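PDB 6I60: alpha-rhamnosidase from Dictyoglomus thermophilum, which is an alpha-L-rhamnosidase, a glycoside hydrolase that probably removes terminal non-reducing alpha-L-rhamnose residues from alpha-L-rhamnosides. Local coordinates for residues A147-K152 / Y195-G200; T172-P177 / Y260-L265; Y405-T410 / N816-I821; D748-H753 / D777-K782; Y766-L771 / K782-K787. One frame throughout, in Å; residues are numbered along the deposited sequence.

Contact 1. Residues A147-K152 / Y195-G200; sequences AKWITK and YIAGLG
W149 brings the six-membered end of its indole against A197 and L199, meeting both obliquely. CZ3 of W149 lies 3.5 Å from the carbonyl O of A197 and 4.0 Å from CG of L199, while CH2 of W149 is 4.3 Å from CB of A197. CG of W149 is placed opposite the carbonyl carbon (chi1 -69°), which swings the distal ring onto strand 189-199, whose A197 and L199 both direct their CB atoms at it. That strand lies between 264-273 and 226-233 in a five-stranded mixed sheet of the alpha-L-rhamnosidase N-terminal domain; A197 and L199 continue onto Y229 and V227. Farther out, A330, P333 and I266 also touch the indole, and main-chain bonding between W149 and A330 fixes its base. Cutting W149 back to alanine would remove the indole and is likely to leave A197 and L199 facing a gap, with A330 and P333 robbed of the partner they share. Carbon contacts plus one carbonyl, all buried, imply an apolar, largely non-directional covering of one sheet face.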
# COMPACT_ATOMS: atom_id res chain seq x y z
N ALA A 147 -24.28 19.09 10.35
CA ALA A 147 -24.11 18.15 11.44
C ALA A 147 -22.95 18.57 12.34
O ALA A 147 -21.95 19.12 11.87
CB ALA A 147 -23.87 16.74 10.91
N LYS A 148 -23.09 18.30 13.63
CA LYS A 148 -22.08 18.66 14.61
C LYS A 148 -21.53 17.39 15.26
O LYS A 148 -22.14 16.32 15.21
CB LYS A 148 -22.66 19.60 15.69
CG LYS A 148 -23.70 20.58 15.16
CD LYS A 148 -23.27 22.03 15.38
CE LYS A 148 -24.28 23.01 14.80
NZ LYS A 148 -24.09 23.21 13.33
N TRP A 149 -20.35 17.54 15.87
CA TRP A 149 -19.71 16.42 16.55
C TRP A 149 -20.40 16.15 17.89
O TRP A 149 -20.61 17.07 18.68
CB TRP A 149 -18.22 16.72 16.77
CG TRP A 149 -17.41 16.75 15.51
CD1 TRP A 149 -17.24 17.80 14.66
CD2 TRP A 149 -16.65 15.66 14.95
NE1 TRP A 149 -16.43 17.44 13.61
CE2 TRP A 149 -16.05 16.13 13.77
CE3 TRP A 149 -16.43 14.34 15.34
CZ2 TRP A 149 -15.24 15.33 12.97
CZ3 TRP A 149 -15.62 13.54 14.55
CH2 TRP A 149 -15.04 14.04 13.38
N ILE A 150 -20.75 14.89 18.13
CA ILE A 150 -21.47 14.49 19.33
C ILE A 150 -20.61 13.51 20.12
O ILE A 150 -19.74 12.83 19.58
CB ILE A 150 -22.84 13.87 19.00
CG1 ILE A 150 -22.68 12.77 17.95
CG2 ILE A 150 -23.79 14.94 18.50
CD1 ILE A 150 -23.88 11.87 17.83
N THR A 151 -20.87 13.45 21.43
CA THR A 151 -20.10 12.60 22.33
C THR A 151 -20.90 12.33 23.59
O THR A 151 -21.86 13.04 23.91
CB THR A 151 -18.76 13.24 22.71
OG1 THR A 151 -18.24 13.97 21.60
CG2 THR A 151 -17.76 12.19 23.12
N LYS A 152 -20.49 11.30 24.32
CA LYS A 152 -20.90 11.14 25.70
C LYS A 152 -20.18 12.17 26.57
O LYS A 152 -19.18 12.77 26.18
CB LYS A 152 -20.59 9.73 26.20
CG LYS A 152 -21.59 8.68 25.76
CD LYS A 152 -21.22 7.30 26.27
CE LYS A 152 -21.08 7.29 27.79
NZ LYS A 152 -22.35 6.91 28.45
N TYR A 195 -22.96 10.17 5.49
CA TYR A 195 -21.60 10.70 5.50
C TYR A 195 -21.13 10.74 6.95
O TYR A 195 -21.45 11.68 7.69
CB TYR A 195 -21.55 12.09 4.86
CG TYR A 195 -22.28 12.19 3.53
CD1 TYR A 195 -23.65 12.38 3.48
CD2 TYR A 195 -21.59 12.12 2.33
CE1 TYR A 195 -24.32 12.48 2.28
CE2 TYR A 195 -22.25 12.22 1.12
CZ TYR A 195 -23.62 12.40 1.10
OH TYR A 195 -24.27 12.50 -0.11
N ILE A 196 -20.37 9.73 7.35
CA ILE A 196 -19.99 9.52 8.75
C ILE A 196 -18.47 9.59 8.87
O ILE A 196 -17.74 9.15 7.98
CB ILE A 196 -20.53 8.18 9.28
CG1 ILE A 196 -20.06 7.92 10.71
CG2 ILE A 196 -20.13 7.03 8.35
CD1 ILE A 196 -20.87 6.88 11.45
N ALA A 197 -18.01 10.15 9.99
CA ALA A 197 -16.60 10.12 10.38
C ALA A 197 -16.58 9.82 11.88
O ALA A 197 -16.67 10.73 12.71
CB ALA A 197 -15.89 11.43 10.05
N GLY A 198 -16.48 8.54 12.22
CA GLY A 198 -16.40 8.13 13.61
C GLY A 198 -14.98 7.92 14.06
O GLY A 198 -14.29 7.01 13.60
N LEU A 199 -14.51 8.77 14.98
CA LEU A 199 -13.14 8.73 15.46
C LEU A 199 -13.06 7.94 16.76
O LEU A 199 -13.91 8.12 17.65
CB LEU A 199 -12.60 10.15 15.67
CG LEU A 199 -12.47 11.01 14.41
CD1 LEU A 199 -11.48 12.13 14.64
CD2 LEU A 199 -12.07 10.17 13.21
N GLY A 200 -12.07 7.06 16.87
CA GLY A 200 -11.13 6.81 15.79
C GLY A 200 -11.59 5.70 14.87
O GLY A 200 -11.17 5.61 13.71

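Contact 2. Residues T172-P177 / Y260-L265; sequences TIAYAP and YDFPKL
A174, F262 and P263 form a small apolar contact where strand 171-184 meets the loop leading into strand 264-273 of the alpha-L-rhamnosidase N-terminal domain. The methyl group of A174 is the centre of it. CB of A174 approaches the F262 ring obliquely, 3.6 Å from CD1 of F262, with CE1 a little farther off. The same methyl lies 4.0 Å from CD of P263, and is thus shared by the phenyl ring and the adjoining pyrrolidine. F262 reaches it because its CG lies beside the backbone N (chi1 -70°), which brings the ring round to A174 although the CB itself does not aim there. Beyond the contact, the F262 ring stacks with H155 and meets Y157, which also touches A174; a triethylene glycol molecule, probably from the crystallisation liquor, lies about 3 Å from the F262 side chain. P263 packs in addition on L249 and N251. Within 260-265, OD1 of D261 accepts a weak hydrogen bond from N of F262, and OD2 of D261 pairs with NZ of K264 in a weak salt bridge at 3.3 Å.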
# COMPACT_ATOMS: atom_id res chain seq x y z
N THR A 172 -4.10 5.22 27.22
CA THR A 172 -5.39 5.60 27.77
C THR A 172 -6.47 4.98 26.88
O THR A 172 -6.71 5.46 25.76
CB THR A 172 -5.55 7.12 27.85
OG1 THR A 172 -4.28 7.71 28.15
CG2 THR A 172 -6.55 7.49 28.92
N ILE A 173 -7.11 3.93 27.37
CA ILE A 173 -8.10 3.17 26.60
C ILE A 173 -9.48 3.54 27.12
O ILE A 173 -9.84 3.19 28.26
CB ILE A 173 -7.85 1.66 26.69
CG1 ILE A 173 -6.52 1.30 26.03
CG2 ILE A 173 -9.00 0.90 26.04
CD1 ILE A 173 -5.63 0.43 26.90
N ALA A 174 -10.26 4.23 26.30
CA ALA A 174 -11.64 4.55 26.63
C ALA A 174 -12.54 3.36 26.29
O ALA A 174 -12.11 2.34 25.74
CB ALA A 174 -12.09 5.81 25.89
N TYR A 175 -13.82 3.49 26.62
CA TYR A 175 -14.79 2.44 26.35
C TYR A 175 -15.33 2.60 24.93
O TYR A 175 -14.81 3.37 24.12
CB TYR A 175 -15.91 2.47 27.39
CG TYR A 175 -15.61 1.69 28.65
CD1 TYR A 175 -14.36 1.75 29.25
CD2 TYR A 175 -16.59 0.90 29.25
CE1 TYR A 175 -14.09 1.05 30.41
CE2 TYR A 175 -16.33 0.19 30.40
CZ TYR A 175 -15.08 0.27 30.98
OH TYR A 175 -14.82 -0.44 32.13
N ALA A 176 -16.39 1.86 24.61
CA ALA A 176 -17.00 1.91 23.28
C ALA A 176 -18.40 2.49 23.38
O ALA A 176 -19.36 1.76 23.69
CB ALA A 176 -17.04 0.52 22.66
N PRO A 177 -18.59 3.78 23.13
CA PRO A 177 -19.93 4.36 23.21
C PRO A 177 -20.75 4.06 21.97
O PRO A 177 -20.24 3.96 20.85
CB PRO A 177 -19.66 5.87 23.33
CG PRO A 177 -18.36 6.06 22.62
CD PRO A 177 -17.56 4.79 22.81
N TYR A 260 -4.70 13.34 21.25
CA TYR A 260 -6.08 13.43 20.81
C TYR A 260 -7.01 13.36 22.01
O TYR A 260 -6.58 13.29 23.16
CB TYR A 260 -6.40 12.32 19.80
CG TYR A 260 -5.56 12.37 18.55
CD1 TYR A 260 -5.50 13.52 17.77
CD2 TYR A 260 -4.81 11.27 18.14
CE1 TYR A 260 -4.73 13.57 16.62
CE2 TYR A 260 -4.03 11.31 17.00
CZ TYR A 260 -4.00 12.47 16.24
OH TYR A 260 -3.23 12.52 15.10
N ASP A 261 -8.31 13.37 21.73
CA ASP A 261 -9.35 13.35 22.75
C ASP A 261 -10.02 11.97 22.77
O ASP A 261 -9.58 11.03 22.10
CB ASP A 261 -10.36 14.47 22.47
CG ASP A 261 -11.18 14.83 23.69
OD1 ASP A 261 -10.77 14.45 24.81
OD2 ASP A 261 -12.24 15.47 23.53
N PHE A 262 -11.09 11.86 23.56
CA PHE A 262 -11.88 10.65 23.59
C PHE A 262 -12.71 10.53 22.31
O PHE A 262 -12.85 11.50 21.57
CB PHE A 262 -12.79 10.65 24.82
CG PHE A 262 -12.04 10.49 26.12
CD1 PHE A 262 -11.40 9.30 26.42
CD2 PHE A 262 -11.96 11.53 27.02
CE1 PHE A 262 -10.71 9.14 27.60
CE2 PHE A 262 -11.27 11.38 28.21
CZ PHE A 262 -10.65 10.19 28.50
N PRO A 263 -13.23 9.33 22.00
CA PRO A 263 -13.94 9.15 20.73
C PRO A 263 -15.11 10.11 20.57
O PRO A 263 -15.84 10.39 21.52
CB PRO A 263 -14.42 7.69 20.81
CG PRO A 263 -13.43 7.03 21.69
CD PRO A 263 -13.03 8.05 22.71
N LYS A 264 -15.29 10.60 19.35
CA LYS A 264 -16.37 11.52 19.00
C LYS A 264 -16.97 11.08 17.67
O LYS A 264 -16.43 10.22 16.98
CB LYS A 264 -15.87 12.97 18.93
CG LYS A 264 -14.40 13.10 18.56
CD LYS A 264 -13.90 14.51 18.79
CE LYS A 264 -13.29 14.66 20.17
NZ LYS A 264 -12.36 15.82 20.24
N LEU A 265 -18.10 11.69 17.32
CA LEU A 265 -18.88 11.24 16.17
C LEU A 265 -19.51 12.42 15.45
O LEU A 265 -20.08 13.31 16.08
CB LEU A 265 -19.98 10.26 16.60
CG LEU A 265 -20.99 9.84 15.54
CD1 LEU A 265 -20.30 9.10 14.41
CD2 LEU A 265 -22.08 8.99 16.15

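Contact 3. Residues Y405-T410 / N816-I821; sequences YSTNRT and NSHNHI
T407 sets its CG2 methyl against N816 and H818, joining the concanavalin-like domain to a loop of the six-hairpin glycosidase domain, the (alpha/alpha)6 barrel of this family. The close part is this one methyl: CG2 of T407 is 3.3 Å from O of N816 and 4.0 Å from CD2 of H818, which it meets obliquely. With OG1 of T407 between the backbone N and the carbonyl carbon (chi1 53°), CG2 falls opposite the carbonyl carbon, and OG1 hydrogen-bonds OE1 of E395. That OE1 also accepts H818 N, tying both loops together beside the methyl contact. Next to CD2, NE2 of H818 hydrogen-bonds O of L810, and W804 meets the ring. Toward the more open side the packing thins: S406 and R409 are partly exposed and do not touch the glycosidase loop, and R409 is instead engaged in a salt bridge with D501. Within that loop, OG of S817, also bonded to Q499, receives ND1 of H820 at 3.1 Å, lying 12° out of the imidazole plane.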
# COMPACT_ATOMS: atom_id res chain seq x y z
N TYR A 405 5.10 -14.84 22.96
CA TYR A 405 4.58 -13.50 22.74
C TYR A 405 5.67 -12.44 22.75
O TYR A 405 5.36 -11.25 22.90
CB TYR A 405 3.52 -13.18 23.79
CG TYR A 405 2.45 -14.23 23.94
CD1 TYR A 405 1.38 -14.30 23.05
CD2 TYR A 405 2.50 -15.17 24.96
CE1 TYR A 405 0.40 -15.26 23.18
CE2 TYR A 405 1.52 -16.13 25.10
CZ TYR A 405 0.47 -16.17 24.21
OH TYR A 405 -0.50 -17.13 24.34
N SER A 406 6.93 -12.83 22.59
CA SER A 406 8.03 -11.87 22.71
C SER A 406 8.00 -10.83 21.60
O SER A 406 8.21 -9.64 21.86
CB SER A 406 9.37 -12.61 22.72
OG SER A 406 9.42 -13.60 23.73
N THR A 407 7.73 -11.26 20.37
CA THR A 407 7.69 -10.31 19.26
C THR A 407 6.57 -9.29 19.40
O THR A 407 6.65 -8.21 18.81
CB THR A 407 7.55 -11.06 17.92
OG1 THR A 407 6.43 -11.95 17.99
CG2 THR A 407 8.81 -11.86 17.63
N ASN A 408 5.53 -9.61 20.17
CA ASN A 408 4.46 -8.65 20.43
C ASN A 408 4.88 -7.57 21.42
O ASN A 408 4.28 -6.49 21.44
CB ASN A 408 3.21 -9.36 20.94
CG ASN A 408 2.61 -10.32 19.92
OD1 ASN A 408 3.18 -10.53 18.85
ND2 ASN A 408 1.47 -10.91 20.26
N ARG A 409 5.90 -7.85 22.24
CA ARG A 409 6.48 -6.89 23.19
C ARG A 409 5.38 -6.46 24.16
O ARG A 409 4.67 -7.32 24.69
CB ARG A 409 7.17 -5.77 22.41
CG ARG A 409 8.41 -6.23 21.65
CD ARG A 409 9.32 -5.06 21.32
NE ARG A 409 8.56 -3.90 20.87
CZ ARG A 409 9.07 -2.91 20.14
NH1 ARG A 409 8.31 -1.89 19.77
NH2 ARG A 409 10.35 -2.94 19.77
N THR A 410 5.21 -5.16 24.41
CA THR A 410 4.22 -4.69 25.38
C THR A 410 2.79 -4.74 24.86
O THR A 410 1.86 -4.54 25.64
CB THR A 410 4.55 -3.26 25.82
OG1 THR A 410 3.97 -2.33 24.89
CG2 THR A 410 6.05 -3.05 25.87
N ASN A 816 12.97 -7.70 17.18
CA ASN A 816 13.05 -9.08 16.73
C ASN A 816 11.79 -9.51 15.99
O ASN A 816 11.43 -10.69 15.99
CB ASN A 816 13.30 -10.03 17.90
CG ASN A 816 14.57 -9.72 18.66
OD1 ASN A 816 15.51 -9.14 18.12
ND2 ASN A 816 14.61 -10.12 19.93
N SER A 817 11.09 -8.56 15.36
CA SER A 817 9.80 -8.87 14.76
C SER A 817 9.97 -9.77 13.54
O SER A 817 10.99 -9.73 12.84
CB SER A 817 9.07 -7.59 14.35
OG SER A 817 8.08 -7.86 13.38
N HIS A 818 8.95 -10.59 13.29
CA HIS A 818 8.98 -11.60 12.24
C HIS A 818 8.01 -11.30 11.10
O HIS A 818 7.61 -12.22 10.38
CB HIS A 818 8.69 -12.98 12.83
CG HIS A 818 9.88 -13.63 13.46
ND1 HIS A 818 10.27 -14.92 13.16
CD2 HIS A 818 10.76 -13.17 14.38
CE1 HIS A 818 11.34 -15.22 13.86
NE2 HIS A 818 11.66 -14.18 14.61
N ASN A 819 7.62 -10.04 10.92
CA ASN A 819 6.74 -9.67 9.83
C ASN A 819 7.05 -8.24 9.39
O ASN A 819 6.22 -7.33 9.45
CB ASN A 819 5.27 -9.83 10.23
CG ASN A 819 4.34 -9.91 9.03
OD1 ASN A 819 4.75 -9.67 7.90
ND2 ASN A 819 3.08 -10.25 9.28
N HIS A 820 8.28 -8.02 8.94
CA HIS A 820 8.70 -6.72 8.43
C HIS A 820 8.71 -6.73 6.90
O HIS A 820 8.77 -7.78 6.26
CB HIS A 820 10.09 -6.35 8.96
CG HIS A 820 10.04 -5.54 10.22
ND1 HIS A 820 9.32 -5.93 11.33
CD2 HIS A 820 10.62 -4.36 10.54
CE1 HIS A 820 9.47 -5.02 12.28
NE2 HIS A 820 10.25 -4.06 11.83
N ILE A 821 8.66 -5.53 6.33
CA ILE A 821 8.56 -5.36 4.89
C ILE A 821 9.73 -4.58 4.31
O ILE A 821 9.85 -4.50 3.07
CB ILE A 821 7.23 -4.68 4.50
CG1 ILE A 821 6.92 -4.85 3.01
CG2 ILE A 821 7.23 -3.21 4.91
CD1 ILE A 821 7.20 -6.23 2.47

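Contact 4. Residues D748-H753 / D777-K782; sequences DIIIRH and DEVAYK
I750 and V779 mark the closest main-chain approach, with 7.9 Å between CA of I750 and CA of V779, where helix 738-750 packs beside helix 777-784 in the largely helical six-hairpin glycosidase domain. V779 carries its side of the contact alone, dividing its two methyls between neighbouring isoleucines. At chi1 176° its CG1 lies anti to the backbone N and meets CG2 of I749 at 3.7 Å, while CG2 of V779 faces CD1 of I750 at 3.9 Å. I749 thus touches with its short branch, and I750 with the tip of its long one, the latter crossing the valine at about a right angle. I749 is the deeper of the two and also packs on I767 and L771, whereas I750 is partly exposed. Helix 777-784 is held besides by hydrogen bonds of D777 to H852, E778 to G855 and Y781 to D856. In 748-753, ND1 of H753 donates back to O of D748 at 2.9 Å, 24° off the carbonyl plane.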
# COMPACT_ATOMS: atom_id res chain seq x y z
N ASP A 748 34.33 -8.57 -2.25
CA ASP A 748 33.72 -8.60 -0.93
C ASP A 748 32.51 -9.54 -0.90
O ASP A 748 32.20 -10.12 0.15
CB ASP A 748 33.31 -7.20 -0.50
CG ASP A 748 33.16 -7.07 1.01
OD1 ASP A 748 34.09 -6.56 1.66
OD2 ASP A 748 32.11 -7.49 1.53
N ILE A 749 31.83 -9.69 -2.04
CA ILE A 749 30.68 -10.59 -2.11
C ILE A 749 31.13 -12.03 -2.26
O ILE A 749 30.67 -12.92 -1.54
CB ILE A 749 29.75 -10.16 -3.25
CG1 ILE A 749 29.00 -8.88 -2.90
CG2 ILE A 749 28.78 -11.28 -3.59
CD1 ILE A 749 28.23 -8.28 -4.06
N ILE A 750 32.05 -12.28 -3.19
CA ILE A 750 32.41 -13.66 -3.53
C ILE A 750 33.45 -14.20 -2.56
O ILE A 750 33.29 -15.29 -1.99
CB ILE A 750 32.90 -13.73 -4.99
CG1 ILE A 750 31.80 -13.26 -5.94
CG2 ILE A 750 33.34 -15.15 -5.32
CD1 ILE A 750 32.17 -13.38 -7.40
N ILE A 751 34.54 -13.46 -2.35
CA ILE A 751 35.64 -13.97 -1.52
C ILE A 751 35.33 -13.78 -0.05
O ILE A 751 35.31 -14.75 0.73
CB ILE A 751 36.96 -13.28 -1.91
CG1 ILE A 751 37.22 -13.41 -3.41
CG2 ILE A 751 38.12 -13.88 -1.13
CD1 ILE A 751 38.37 -12.57 -3.91
N ARG A 752 35.07 -12.54 0.37
CA ARG A 752 34.96 -12.25 1.80
C ARG A 752 33.67 -12.80 2.41
O ARG A 752 33.65 -13.13 3.60
CB ARG A 752 35.04 -10.74 2.03
CG ARG A 752 36.45 -10.17 1.95
CD ARG A 752 36.48 -8.69 2.31
NE ARG A 752 37.79 -8.09 2.07
CZ ARG A 752 38.70 -7.88 3.02
NH1 ARG A 752 38.45 -8.24 4.27
NH2 ARG A 752 39.86 -7.32 2.71
N HIS A 753 32.60 -12.92 1.62
CA HIS A 753 31.30 -13.30 2.16
C HIS A 753 30.68 -14.52 1.50
O HIS A 753 29.61 -14.95 1.95
CB HIS A 753 30.34 -12.11 2.07
CG HIS A 753 30.57 -11.07 3.12
ND1 HIS A 753 31.49 -10.06 2.98
CD2 HIS A 753 30.00 -10.89 4.34
CE1 HIS A 753 31.48 -9.30 4.06
NE2 HIS A 753 30.59 -9.78 4.90
N ASP A 777 24.83 -10.67 -13.30
CA ASP A 777 23.58 -11.21 -12.78
C ASP A 777 23.76 -12.59 -12.17
O ASP A 777 22.93 -13.00 -11.35
CB ASP A 777 22.52 -11.25 -13.89
CG ASP A 777 23.06 -11.81 -15.20
OD1 ASP A 777 24.22 -12.28 -15.22
OD2 ASP A 777 22.32 -11.77 -16.21
N GLU A 778 24.82 -13.32 -12.54
CA GLU A 778 25.06 -14.63 -11.95
C GLU A 778 25.43 -14.52 -10.48
O GLU A 778 25.07 -15.39 -9.68
CB GLU A 778 26.16 -15.37 -12.72
CG GLU A 778 25.83 -15.63 -14.18
CD GLU A 778 24.80 -16.73 -14.36
OE1 GLU A 778 24.56 -17.49 -13.40
OE2 GLU A 778 24.21 -16.82 -15.47
N VAL A 779 26.16 -13.46 -10.10
CA VAL A 779 26.50 -13.25 -8.70
C VAL A 779 25.26 -12.94 -7.88
O VAL A 779 25.09 -13.43 -6.76
CB VAL A 779 27.56 -12.14 -8.58
CG1 VAL A 779 27.86 -11.84 -7.12
CG2 VAL A 779 28.83 -12.54 -9.32
N ALA A 780 24.36 -12.12 -8.43
CA ALA A 780 23.14 -11.77 -7.71
C ALA A 780 22.24 -12.98 -7.52
O ALA A 780 21.63 -13.15 -6.45
CB ALA A 780 22.40 -10.66 -8.45
N TYR A 781 22.15 -13.85 -8.53
CA TYR A 781 21.34 -15.05 -8.40
C TYR A 781 21.91 -15.99 -7.35
O TYR A 781 21.15 -16.61 -6.59
CB TYR A 781 21.23 -15.76 -9.75
CG TYR A 781 20.41 -17.03 -9.72
CD1 TYR A 781 19.03 -16.98 -9.80
CD2 TYR A 781 21.02 -18.27 -9.60
CE1 TYR A 781 18.27 -18.13 -9.76
CE2 TYR A 781 20.27 -19.43 -9.57
CZ TYR A 781 18.89 -19.36 -9.65
OH TYR A 781 18.14 -20.50 -9.62
N LYS A 782 23.24 -16.12 -7.28
CA LYS A 782 23.85 -16.98 -6.28
C LYS A 782 23.63 -16.44 -4.87
O LYS A 782 23.60 -17.22 -3.91
CB LYS A 782 25.34 -17.15 -6.56
CG LYS A 782 25.66 -18.23 -7.58
CD LYS A 782 27.07 -18.76 -7.41
CE LYS A 782 27.21 -19.57 -6.13
NZ LYS A 782 28.08 -20.77 -6.31

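Contact 5. Residues Y766-L771 / K782-K787; sequences YIFDVL and KIVNQK
The F768 ring meets V784 and I783 obliquely through CE1 and CZ. CE1 of F768 lies 3.5 Å from CG2 of V784 and 3.9 Å from CG2 of I783, and the neighbouring CZ of F768 is 4.0 Å from that same valine methyl. The other flat group at hand is the indole of W829 from helix 826-835, which meets the phenyl with the two planes at about 35° and touches V784 as well; V826 adds a further contact to F768. A chi1 of -66° turns CG of F768 away from its own carbonyl carbon, and the phenyl leans from helix 761-773 toward helix 777-784. One turn along, L771 makes a second, separate contact, CD1 of L771 standing 4.0 Å from CD1 of I783. I783 therefore serves both partners, giving its short branch to the ring and its long branch to the leucine, and it also packs on L757 and I749. A serine in place of F768 would probably leave the methyls of I783 and V784 facing a gap and W829 without its aromatic neighbour. Helices 761-773 and 777-784, joined by a short turn, pack through these apolar side chains within the six-hairpin glycosidase domain, an (alpha/alpha)6 barrel in this family.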
# COMPACT_ATOMS: atom_id res chain seq x y z
N TYR A 766 19.43 -1.81 -3.55
CA TYR A 766 20.20 -1.42 -4.72
C TYR A 766 21.24 -2.43 -5.16
O TYR A 766 21.70 -2.36 -6.31
CB TYR A 766 20.91 -0.08 -4.47
CG TYR A 766 20.01 1.05 -4.03
CD1 TYR A 766 19.12 1.64 -4.92
CD2 TYR A 766 20.06 1.54 -2.73
CE1 TYR A 766 18.29 2.68 -4.52
CE2 TYR A 766 19.24 2.58 -2.32
CZ TYR A 766 18.36 3.14 -3.22
OH TYR A 766 17.54 4.18 -2.82
N ILE A 767 21.62 -3.38 -4.30
CA ILE A 767 22.76 -4.24 -4.60
C ILE A 767 22.45 -5.17 -5.77
O ILE A 767 23.31 -5.42 -6.62
CB ILE A 767 23.20 -5.02 -3.35
CG1 ILE A 767 24.39 -5.92 -3.67
CG2 ILE A 767 22.04 -5.82 -2.78
CD1 ILE A 767 25.36 -6.08 -2.53
N PHE A 768 21.23 -5.70 -5.84
CA PHE A 768 20.90 -6.64 -6.90
C PHE A 768 20.87 -5.96 -8.26
O PHE A 768 21.31 -6.53 -9.26
CB PHE A 768 19.56 -7.32 -6.61
CG PHE A 768 19.58 -8.20 -5.40
CD1 PHE A 768 20.11 -9.47 -5.46
CD2 PHE A 768 19.08 -7.74 -4.19
CE1 PHE A 768 20.13 -10.28 -4.34
CE2 PHE A 768 19.10 -8.54 -3.07
CZ PHE A 768 19.63 -9.82 -3.15
N ASP A 769 20.36 -4.72 -8.31
CA ASP A 769 20.33 -3.99 -9.57
C ASP A 769 21.72 -3.54 -10.00
O ASP A 769 21.99 -3.44 -11.20
CB ASP A 769 19.39 -2.79 -9.46
CG ASP A 769 17.93 -3.19 -9.42
OD1 ASP A 769 17.52 -4.05 -10.23
OD2 ASP A 769 17.18 -2.64 -8.58
N VAL A 770 22.61 -3.27 -9.04
CA VAL A 770 23.96 -2.82 -9.39
C VAL A 770 24.72 -3.94 -10.09
O VAL A 770 25.33 -3.73 -11.15
CB VAL A 770 24.70 -2.33 -8.13
CG1 VAL A 770 26.21 -2.38 -8.36
CG2 VAL A 770 24.27 -0.92 -7.78
N LEU A 771 24.69 -5.15 -9.52
CA LEU A 771 25.38 -6.28 -10.15
C LEU A 771 24.74 -6.64 -11.49
O LEU A 771 25.45 -7.04 -12.42
CB LEU A 771 25.38 -7.49 -9.23
CG LEU A 771 25.64 -7.25 -7.74
CD1 LEU A 771 25.24 -8.46 -6.92
CD2 LEU A 771 27.10 -6.89 -7.50
N LYS A 782 23.24 -16.12 -7.28
CA LYS A 782 23.85 -16.98 -6.28
C LYS A 782 23.63 -16.44 -4.87
O LYS A 782 23.60 -17.22 -3.91
CB LYS A 782 25.34 -17.15 -6.56
CG LYS A 782 25.66 -18.23 -7.58
CD LYS A 782 27.07 -18.76 -7.41
CE LYS A 782 27.21 -19.57 -6.13
NZ LYS A 782 28.08 -20.77 -6.31
N ILE A 783 23.48 -15.12 -4.73
CA ILE A 783 23.16 -14.55 -3.43
C ILE A 783 21.74 -14.92 -3.02
O ILE A 783 21.49 -15.30 -1.87
CB ILE A 783 23.35 -13.02 -3.47
CG1 ILE A 783 24.84 -12.67 -3.52
CG2 ILE A 783 22.70 -12.36 -2.26
CD1 ILE A 783 25.14 -11.33 -4.14
N VAL A 784 20.80 -14.85 -3.96
CA VAL A 784 19.40 -15.14 -3.65
C VAL A 784 19.22 -16.62 -3.33
O VAL A 784 18.48 -16.98 -2.40
CB VAL A 784 18.50 -14.69 -4.82
CG1 VAL A 784 17.24 -15.53 -4.89
CG2 VAL A 784 18.16 -13.21 -4.68
N ASN A 785 19.90 -17.49 -4.06
CA ASN A 785 19.76 -18.94 -3.89
C ASN A 785 20.39 -19.46 -2.61
O ASN A 785 20.37 -20.68 -2.38
CB ASN A 785 20.37 -19.66 -5.10
CG ASN A 785 19.71 -21.01 -5.37
OD1 ASN A 785 19.61 -21.44 -6.51
ND2 ASN A 785 19.28 -21.69 -4.31
N GLN A 786 20.94 -18.60 -1.76
CA GLN A 786 21.56 -19.05 -0.52
C GLN A 786 20.50 -19.45 0.50
O GLN A 786 19.47 -18.79 0.64
CB GLN A 786 22.46 -17.96 0.06
CG GLN A 786 23.78 -17.81 -0.68
CD GLN A 786 24.49 -19.13 -0.90
OE1 GLN A 786 24.60 -19.61 -2.03
NE2 GLN A 786 24.98 -19.73 0.19
N LYS A 787 20.77 -20.55 1.21
CA LYS A 787 19.89 -21.03 2.27
C LYS A 787 20.54 -20.91 3.65
O LYS A 787 19.98 -21.40 4.63
CB LYS A 787 19.50 -22.49 2.01
CG LYS A 787 18.20 -22.65 1.23
CD LYS A 787 17.90 -24.11 0.97
CE LYS A 787 17.95 -24.43 -0.52
NZ LYS A 787 16.97 -25.48 -0.90

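Overall arrangement
Contacts 1 and 2 belong to the beta-rich N-terminal part and touch each other: probable main-chain hydrogen bonds link I150 to L265 and L199 to K264, so strand 264-273 connects them. Contacts 4 and 5 share helix 777-784 on the opposite side of the chain's centre, their centres about 7 Å apart, and I749 and I783 merge them into one aliphatic cluster. Contact 3 sits apart from both pairs and joins two domains across some 400 residues of sequence. Its surroundings are the more polar, with a carboxylate shared by both loops. The other four are apolar, with aromatic rings in 1, 2 and 5 and aliphatic side chains in 4. In contacts 1, 3 and 5 every touching residue is buried; contacts 2 and 4 each include one partly exposed residue, F262 and I750.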